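Local coordinates for protein VP5 (Halorubrum pleomorphic virus 6, PDB 6QGL) that probably drives fusion of the viral envelope with the host cell membrane, as the envelope protein of a haloarchaeal pleomorphic virus, at residues Gly94-Glu97 and Ser98-Leu101; Gly249-Thr252 and Trp253-Val257; Ser110-Thr113 and Thr114-Asn118; Pro471-Asp474 and Ser475-Ile478. All blocks are in the same frame, centred on the assembly; numbering follows the deposited sequence.

Interaction 1. Residues Gly94-Glu97 and Ser98-Leu101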
loop_
_atom_site.group_PDB
_atom_site.type_symbol
_atom_site.label_atom_id
_atom_site.label_comp_id
_atom_site.label_asym_id
_atom_site.label_seq_id
_atom_site.Cartn_x
_atom_site.Cartn_y
_atom_site.Cartn_z
ATOM N N GLY A 94 19.516 35.856 13.461
ATOM C CA GLY A 94 20.301 36.806 12.678
ATOM C C GLY A 94 21.515 36.186 12.011
ATOM O O GLY A 94 22.538 36.856 11.841
ATOM N N SER A 95 21.404 34.896 11.636
ATOM C CA SER A 95 22.465 34.102 11.008
ATOM C C SER A 95 22.696 34.479 9.544
ATOM O O SER A 95 21.873 35.177 8.941
ATOM C CB SER A 95 22.140 32.614 11.105
ATOM O OG SER A 95 21.790 32.236 12.426
ATOM N N SER A 96 23.817 33.990 8.971
ATOM C CA SER A 96 24.188 34.184 7.570
ATOM C C SER A 96 23.231 33.387 6.678
ATOM O O SER A 96 22.637 32.412 7.148
ATOM C CB SER A 96 25.628 33.729 7.337
ATOM O OG SER A 96 25.814 32.347 7.597
ATOM N N GLU A 97 23.085 33.792 5.401
ATOM C CA GLU A 97 22.214 33.094 4.446
ATOM C C GLU A 97 22.616 31.621 4.264
ATOM O O GLU A 97 21.737 30.771 4.132
ATOM C CB GLU A 97 22.143 33.834 3.106
ATOM C CG GLU A 97 20.875 33.518 2.337
ATOM C CD GLU A 97 20.554 34.393 1.145
ATOM O OE1 GLU A 97 20.887 35.600 1.157
ATOM O OE2 GLU A 97 19.922 33.866 0.203
ATOM N N SER A 98 23.935 31.328 4.315
ATOM C CA SER A 98 24.498 29.978 4.225
ATOM C C SER A 98 24.057 29.133 5.421
ATOM O O SER A 98 23.676 27.980 5.228
ATOM C CB SER A 98 26.018 30.035 4.148
ATOM O OG SER A 98 26.600 28.750 4.293
ATOM N N ALA A 99 24.085 29.713 6.640
ATOM C CA ALA A 99 23.673 29.051 7.879
ATOM C C ALA A 99 22.173 28.745 7.882
ATOM O O ALA A 99 21.770 27.696 8.391
ATOM C CB ALA A 99 24.039 29.909 9.080
ATOM N N VAL A 100 21.355 29.650 7.300
ATOM C CA VAL A 100 19.899 29.496 7.185
ATOM C C VAL A 100 19.604 28.300 6.273
ATOM O O VAL A 100 18.866 27.398 6.679
ATOM C CB VAL A 100 19.198 30.805 6.709
ATOM C CG1 VAL A 100 17.719 30.574 6.400
ATOM C CG2 VAL A 100 19.360 31.923 7.743
ATOM N N LEU A 101 20.235 28.269 5.077
ATOM C CA LEU A 101 20.097 27.192 4.092
ATOM C C LEU A 101 20.664 25.879 4.610
ATOM O O LEU A 101 20.122 24.824 4.291
ATOM C CB LEU A 101 20.752 27.573 2.754
ATOM C CG LEU A 101 20.015 28.644 1.941
ATOM C CD1 LEU A 101 20.977 29.444 1.071
ATOM C CD2 LEU A 101 18.924 28.028 1.086
#

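Interaction 2. Residues Gly249-Thr252 and Trp253-Val257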
loop_
_atom_site.group_PDB
_atom_site.type_symbol
_atom_site.label_atom_id
_atom_site.label_comp_id
_atom_site.label_asym_id
_atom_site.label_seq_id
_atom_site.Cartn_x
_atom_site.Cartn_y
_atom_site.Cartn_z
ATOM N N GLY A 249 13.169 24.953 -4.282
ATOM C CA GLY A 249 12.103 25.764 -3.717
ATOM C C GLY A 249 12.507 26.476 -2.450
ATOM O O GLY A 249 12.175 27.644 -2.279
ATOM N N ILE A 250 13.249 25.779 -1.566
ATOM C CA ILE A 250 13.745 26.328 -0.301
ATOM C C ILE A 250 14.874 27.324 -0.572
ATOM O O ILE A 250 15.018 28.297 0.174
ATOM C CB ILE A 250 14.095 25.211 0.725
ATOM C CG1 ILE A 250 12.791 24.603 1.257
ATOM C CG2 ILE A 250 14.970 25.712 1.891
ATOM C CD1 ILE A 250 12.915 23.362 1.860
ATOM N N SER A 251 15.628 27.120 -1.665
ATOM C CA SER A 251 16.683 28.041 -2.061
ATOM C C SER A 251 16.058 29.363 -2.526
ATOM O O SER A 251 16.492 30.427 -2.084
ATOM C CB SER A 251 17.550 27.433 -3.156
ATOM O OG SER A 251 18.697 28.241 -3.360
ATOM N N THR A 252 15.000 29.278 -3.373
ATOM C CA THR A 252 14.247 30.424 -3.897
ATOM C C THR A 252 13.572 31.148 -2.727
ATOM O O THR A 252 13.638 32.375 -2.652
ATOM C CB THR A 252 13.242 29.965 -4.971
ATOM O OG1 THR A 252 13.907 29.154 -5.942
ATOM C CG2 THR A 252 12.557 31.131 -5.668
ATOM N N TRP A 253 12.991 30.364 -1.786
ATOM C CA TRP A 253 12.305 30.833 -0.582
ATOM C C TRP A 253 13.211 31.685 0.281
ATOM O O TRP A 253 12.873 32.834 0.531
ATOM C CB TRP A 253 11.741 29.651 0.227
ATOM C CG TRP A 253 10.770 30.042 1.303
ATOM C CD1 TRP A 253 9.449 30.342 1.148
ATOM C CD2 TRP A 253 11.040 30.124 2.707
ATOM N NE1 TRP A 253 8.883 30.632 2.367
ATOM C CE2 TRP A 253 9.836 30.502 3.343
ATOM C CE3 TRP A 253 12.189 29.929 3.494
ATOM C CZ2 TRP A 253 9.746 30.681 4.728
ATOM C CZ3 TRP A 253 12.097 30.100 4.866
ATOM C CH2 TRP A 253 10.887 30.473 5.470
ATOM N N VAL A 254 14.378 31.145 0.685
ATOM C CA VAL A 254 15.385 31.824 1.510
ATOM C C VAL A 254 15.929 33.075 0.802
ATOM O O VAL A 254 16.022 34.123 1.438
ATOM C CB VAL A 254 16.499 30.860 1.998
ATOM C CG1 VAL A 254 17.637 31.609 2.698
ATOM C CG2 VAL A 254 15.924 29.795 2.929
ATOM N N THR A 255 16.227 32.984 -0.512
ATOM C CA THR A 255 16.735 34.112 -1.307
ATOM C C THR A 255 15.781 35.322 -1.271
ATOM O O THR A 255 16.241 36.457 -1.151
ATOM C CB THR A 255 17.071 33.665 -2.745
ATOM O OG1 THR A 255 17.994 32.570 -2.702
ATOM C CG2 THR A 255 17.668 34.779 -3.581
ATOM N N ASN A 256 14.465 35.068 -1.349
ATOM C CA ASN A 256 13.424 36.098 -1.344
ATOM C C ASN A 256 12.976 36.539 0.063
ATOM O O ASN A 256 12.409 37.623 0.197
ATOM C CB ASN A 256 12.215 35.622 -2.156
ATOM C CG ASN A 256 12.460 35.533 -3.642
ATOM O OD1 ASN A 256 12.732 36.531 -4.317
ATOM N ND2 ASN A 256 12.346 34.335 -4.194
ATOM N N VAL A 257 13.226 35.698 1.097
ATOM C CA VAL A 257 12.828 35.898 2.505
ATOM C C VAL A 257 13.950 36.507 3.367
ATOM O O VAL A 257 13.656 37.180 4.358
ATOM C CB VAL A 257 12.274 34.559 3.095
ATOM C CG1 VAL A 257 12.269 34.525 4.622
ATOM C CG2 VAL A 257 10.885 34.263 2.555
#

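Interaction 3. Residues Ser110-Thr113 and Thr114-Asn118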
loop_
_atom_site.group_PDB
_atom_site.type_symbol
_atom_site.label_atom_id
_atom_site.label_comp_id
_atom_site.label_asym_id
_atom_site.label_seq_id
_atom_site.Cartn_x
_atom_site.Cartn_y
_atom_site.Cartn_z
ATOM N N SER A 110 18.001 14.630 6.314
ATOM C CA SER A 110 17.532 13.611 7.251
ATOM C C SER A 110 16.189 13.028 6.813
ATOM O O SER A 110 15.988 11.824 6.955
ATOM C CB SER A 110 17.425 14.177 8.660
ATOM O OG SER A 110 16.450 15.201 8.704
ATOM N N TYR A 111 15.286 13.866 6.266
ATOM C CA TYR A 111 13.970 13.425 5.811
ATOM C C TYR A 111 14.070 12.550 4.567
ATOM O O TYR A 111 13.466 11.479 4.541
ATOM C CB TYR A 111 13.006 14.615 5.640
ATOM C CG TYR A 111 11.582 14.274 5.240
ATOM C CD1 TYR A 111 10.907 13.191 5.813
ATOM C CD2 TYR A 111 10.982 14.899 4.155
ATOM C CE1 TYR A 111 9.627 12.829 5.395
ATOM C CE2 TYR A 111 9.706 14.535 3.717
ATOM C CZ TYR A 111 9.022 13.512 4.355
ATOM O OH TYR A 111 7.771 13.137 3.928
ATOM N N GLU A 112 14.862 12.981 3.563
ATOM C CA GLU A 112 15.087 12.246 2.315
ATOM C C GLU A 112 15.754 10.901 2.583
ATOM O O GLU A 112 15.350 9.909 1.979
ATOM C CB GLU A 112 15.910 13.077 1.318
ATOM C CG GLU A 112 16.034 12.439 -0.063
ATOM C CD GLU A 112 16.688 13.267 -1.151
ATOM O OE1 GLU A 112 16.817 14.497 -0.964
ATOM O OE2 GLU A 112 17.067 12.687 -2.196
ATOM N N THR A 113 16.755 10.867 3.497
ATOM C CA THR A 113 17.473 9.647 3.870
ATOM C C THR A 113 16.490 8.616 4.410
ATOM O O THR A 113 16.527 7.479 3.967
ATOM C CB THR A 113 18.639 9.952 4.827
ATOM O OG1 THR A 113 19.519 10.879 4.195
ATOM C CG2 THR A 113 19.433 8.705 5.212
ATOM N N THR A 114 15.573 9.032 5.298
ATOM C CA THR A 114 14.554 8.164 5.887
ATOM C C THR A 114 13.641 7.566 4.810
ATOM O O THR A 114 13.497 6.347 4.760
ATOM C CB THR A 114 13.801 8.920 6.993
ATOM O OG1 THR A 114 14.755 9.374 7.951
ATOM C CG2 THR A 114 12.752 8.068 7.688
ATOM N N VAL A 115 13.068 8.421 3.938
ATOM C CA VAL A 115 12.160 8.037 2.851
ATOM C C VAL A 115 12.863 7.095 1.867
ATOM O O VAL A 115 12.326 6.027 1.567
ATOM C CB VAL A 115 11.519 9.288 2.165
ATOM C CG1 VAL A 115 10.679 8.895 0.954
ATOM C CG2 VAL A 115 10.679 10.088 3.149
ATOM N N ARG A 116 14.077 7.467 1.409
ATOM C CA ARG A 116 14.858 6.653 0.475
ATOM C C ARG A 116 15.284 5.327 1.074
ATOM O O ARG A 116 15.096 4.300 0.425
ATOM C CB ARG A 116 16.069 7.412 -0.067
ATOM C CG ARG A 116 15.699 8.464 -1.082
ATOM C CD ARG A 116 16.875 8.800 -1.968
ATOM N NE ARG A 116 16.595 10.004 -2.735
ATOM C CZ ARG A 116 16.040 10.027 -3.942
ATOM N NH1 ARG A 116 15.730 8.891 -4.561
ATOM N NH2 ARG A 116 15.800 11.180 -4.542
ATOM N N THR A 117 15.831 5.339 2.311
ATOM C CA THR A 117 16.264 4.132 3.025
ATOM C C THR A 117 15.104 3.147 3.147
ATOM O O THR A 117 15.297 1.977 2.835
ATOM C CB THR A 117 16.934 4.473 4.374
ATOM O OG1 THR A 117 18.085 5.279 4.128
ATOM C CG2 THR A 117 17.366 3.243 5.154
ATOM N N ASN A 118 13.898 3.625 3.535
ATOM C CA ASN A 118 12.704 2.778 3.658
ATOM C C ASN A 118 12.325 2.139 2.331
ATOM O O ASN A 118 12.043 0.941 2.289
ATOM C CB ASN A 118 11.520 3.569 4.208
ATOM C CG ASN A 118 11.662 3.998 5.641
ATOM O OD1 ASN A 118 12.517 3.521 6.403
ATOM N ND2 ASN A 118 10.823 4.928 6.029
#

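Interaction 4. Residues Pro471-Asp474 and Ser475-Ile478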
loop_
_atom_site.group_PDB
_atom_site.type_symbol
_atom_site.label_atom_id
_atom_site.label_comp_id
_atom_site.label_asym_id
_atom_site.label_seq_id
_atom_site.Cartn_x
_atom_site.Cartn_y
_atom_site.Cartn_z
ATOM N N PRO A 471 -1.381 24.190 0.724
ATOM C CA PRO A 471 -0.175 23.509 0.211
ATOM C C PRO A 471 1.032 24.432 0.221
ATOM O O PRO A 471 0.900 25.611 -0.103
ATOM C CB PRO A 471 -0.554 23.121 -1.228
ATOM C CG PRO A 471 -2.027 23.248 -1.303
ATOM C CD PRO A 471 -2.410 24.314 -0.327
ATOM N N GLN A 472 2.193 23.898 0.613
ATOM C CA GLN A 472 3.441 24.640 0.695
ATOM C C GLN A 472 4.095 24.836 -0.664
ATOM O O GLN A 472 4.215 23.892 -1.444
ATOM C CB GLN A 472 4.402 23.962 1.663
ATOM C CG GLN A 472 5.003 24.939 2.657
ATOM C CD GLN A 472 4.957 24.467 4.087
ATOM O OE1 GLN A 472 5.188 25.237 5.019
ATOM N NE2 GLN A 472 4.664 23.197 4.303
ATOM N N THR A 473 4.511 26.073 -0.938
ATOM C CA THR A 473 5.181 26.528 -2.155
ATOM C C THR A 473 6.525 27.173 -1.794
ATOM O O THR A 473 6.842 27.352 -0.616
ATOM C CB THR A 473 4.287 27.509 -2.953
ATOM O OG1 THR A 473 4.136 28.735 -2.238
ATOM C CG2 THR A 473 2.927 26.925 -3.314
ATOM N N ASP A 474 7.302 27.548 -2.812
ATOM C CA ASP A 474 8.596 28.196 -2.617
ATOM C C ASP A 474 8.460 29.654 -2.135
ATOM O O ASP A 474 9.472 30.291 -1.869
ATOM C CB ASP A 474 9.414 28.134 -3.920
ATOM C CG ASP A 474 8.829 28.871 -5.115
ATOM O OD1 ASP A 474 7.702 29.412 -4.995
ATOM O OD2 ASP A 474 9.495 28.907 -6.169
ATOM N N SER A 475 7.230 30.192 -2.059
ATOM C CA SER A 475 7.020 31.584 -1.669
ATOM C C SER A 475 6.024 31.811 -0.520
ATOM O O SER A 475 5.851 32.959 -0.099
ATOM C CB SER A 475 6.609 32.407 -2.889
ATOM O OG SER A 475 5.372 31.955 -3.418
ATOM N N ASN A 476 5.377 30.744 -0.014
ATOM C CA ASN A 476 4.372 30.851 1.055
ATOM C C ASN A 476 4.911 30.533 2.467
ATOM O O ASN A 476 6.072 30.143 2.605
ATOM C CB ASN A 476 3.148 29.989 0.726
ATOM C CG ASN A 476 3.451 28.528 0.587
ATOM O OD1 ASN A 476 4.580 28.073 0.776
ATOM N ND2 ASN A 476 2.441 27.777 0.233
ATOM N N TYR A 477 4.043 30.686 3.499
ATOM C CA TYR A 477 4.325 30.483 4.929
ATOM C C TYR A 477 5.350 31.519 5.411
ATOM O O TYR A 477 6.421 31.178 5.921
ATOM C CB TYR A 477 4.692 29.015 5.260
ATOM C CG TYR A 477 3.501 28.079 5.255
ATOM C CD1 TYR A 477 3.009 27.550 4.064
ATOM C CD2 TYR A 477 2.862 27.726 6.440
ATOM C CE1 TYR A 477 1.913 26.687 4.054
ATOM C CE2 TYR A 477 1.759 26.871 6.442
ATOM C CZ TYR A 477 1.290 26.351 5.246
ATOM O OH TYR A 477 0.207 25.503 5.233
ATOM N N ILE A 478 4.993 32.802 5.186
ATOM C CA ILE A 478 5.738 34.031 5.500
ATOM C C ILE A 478 5.110 34.675 6.741
ATOM O O ILE A 478 5.798 35.356 7.504
ATOM C CB ILE A 478 5.662 35.015 4.279
ATOM C CG1 ILE A 478 6.080 34.357 2.936
ATOM C CG2 ILE A 478 6.425 36.331 4.505
ATOM C CD1 ILE A 478 7.471 33.755 2.844
#

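Interaction 1. Residues Gly94-Glu97 and Ser98-Leu101
S96 caps the start of helix 97-140: its OG accepts a hydrogen bond from A99 N at 3.3 Å. The hydroxyl stands between the backbone N and the carbonyl carbon of its own residue (chi1 62°), a setting that turns it back under the first helical turn, where it also touches the methyl of A99. The first regular helical bonds follow, V100 N to S96 O (3.0 Å) and L101 N to E97 O (3.1 Å). The methyl CB of A99 also meets S95 CB, and V100 turns its CG2 branch to S96 O. L101 can be followed outward along one carbonyl. L101 CB lies 3.6 Å from E97 O, L101 CG 3.5 Å and L101 CD1 3.4 Å from the same oxygen, with L101 CD1 also grazing E97 CG at 4.3 Å. The other branch, CD2, turns off to V254. The E97 chain is extended beyond CG and lies against V254 and T255. Upstream, G94 ends helix 73-92 in a Schellman motif with positive phi, and S95 OG bonds back to E90 O, so one helix closes where the next is capped. This short connection joins helices 73-92 and 97-140: V100 packs on A87, E90 and L91 of the former, and E97, V100 and L101 all touch V254 of helix 229-257.

Interaction 2. Residues Gly249-Thr252 and Trp253-Val257
The closing turns of helix 229-257 bring T255 back onto S251 and N256 back onto T252, one turn earlier. S251 O takes two bonds from the same residue, from T255 N at 3.0 Å and from T255 OG1 at 2.7 Å. The two donors reach it from opposite faces of its carbonyl plane, with the hydroxyl standing 35° out of that plane. T255 OG1 can do this because it sits anti to its own carbonyl carbon (chi1 -55°), which tips the oxygen toward the preceding turn. The next carbonyl is doubled similarly. T252 O accepts N256 N at 3.1 Å and, weakly, the amide N256 ND2 at 2.8 Å, bent to 122° at the hydrogen. The side chains of T252 and N256 run alongside each other, with T252 CG2 3.5 Å from N256 ND2, while T252 OG1 bonds back to N248 O. On the buried side I250 CG2 and V254 CG2 touch at 4.3 Å. The indole of W253 lies beneath V257 CG2, which stands 4.0 Å above the centre of one ring face; K84 makes a cation-pi contact with the same indole, and NE1 bonds to N476 O. A threonine hydroxyl sharing the carbonyl already used by its own backbone N-H is a recurrent feature of helices, found here on the exposed side of an amphipathic helix whose apolar side packs against helices 73-92 and 97-140.

Interaction 3. Residues Ser110-Thr113 and Thr114-Asn118
E112 and R116, one turn apart on the long helix 97-140, form an i to i+4 salt bridge. R116 grips a single oxygen side-on: NE reaches E112 OE2 at 2.8 Å on its anti lone pair, and NH2 meets it at 3.1 Å from above the carboxylate plane. The oxygen lies almost in the guanidinium plane, yet the two flat groups are turned 50° apart. Each partner has a second ion pair with helix 229-257, E112 OE1 with R247 and R116 NH2 with D240, a chain of charges that should hold both ends in place. Two threonines double helical carbonyl bonds. T113 O accepts T117 N and T117 OG1 (2.7 Å) from opposite faces of its plane, and S110 O accepts T114 N and T114 OG1 (2.9 Å). A chi1 near -60° in T114 and T117 brings each hydroxyl beside its own backbone N, within reach of that carbonyl. Apolar packing takes another side, where V115 also touches M239 and F243 and the Y111 hydroxyl bonds to T25 O. There V115 CG2 lies over one face of the Y111 ring in a CH-pi contact, 4.1 Å from the centroid and nearest to CE1 at 3.7 Å.

Interaction 4. Residues Pro471-Asp474 and Ser475-Ile478
N476 folds its amide back onto T473 and P471, and side-chain-to-backbone hydrogen bonds, most of them weak, brace the loop. N476 OD1 accepts T473 N at 2.6 Å, the donor standing well to the side of the C=O direction and tilted 31° from the amide plane, while N476 ND2 gives a weak, bent bond to P471 O at 2.7 Å. One amide thus bridges backwards to two peptide groups earlier in the loop. T473 replies with its hydroxyl: OG1 lies between the backbone N and the carbonyl carbon (chi1 68°), which turns it inward over the bend, where it weakly accepts S475 N at 3.4 Å and N476 N at 3.2 Å. The T473 and N476 side chains meet at about a right angle.

Contacts with flat groups form the second set. Q472 OE1 lies over one face of the Y477 ring, 3.2 Å above its plane and displaced toward the rim near CG and CD1; the amide is inclined 39° to the ring rather than stacked flat. Q472 NE2 is held by T81, and Y477 OH bonds to E470 O. The backbone of the loop is also bonded from outside: Y477 N to E482, and the carbonyls of T473 and N476 to K84 NZ, which should steady the bend against helix 73-92.

The weak bond from S475 N to the T473 hydroxyl, two residues back, gives the pattern of an ST turn, here in the loop between strand 447-454 and helix 480-496.

Interactions 1, 2 and 4 cluster at one end of the helical part, with interaction 3 farther along helix 97-140. Interactions 1 and 2 lie about 12 Å apart between centres and touch directly, E97 CG meeting V254 CG1 at 3.8 Å, so the start of helix 97-140 packs on the end of helix 229-257. Interactions 2 and 4 are about 10 Å apart between centres; G249 O lies 3.2 Å from D474 CB, a packing contact that sets the loop 471-478 against that helix. Interaction 3 sits about 24 Å from interaction 1 and about 23 Å from interactions 2 and 4, centre to centre, without touching them, though it shares its helix with interaction 1.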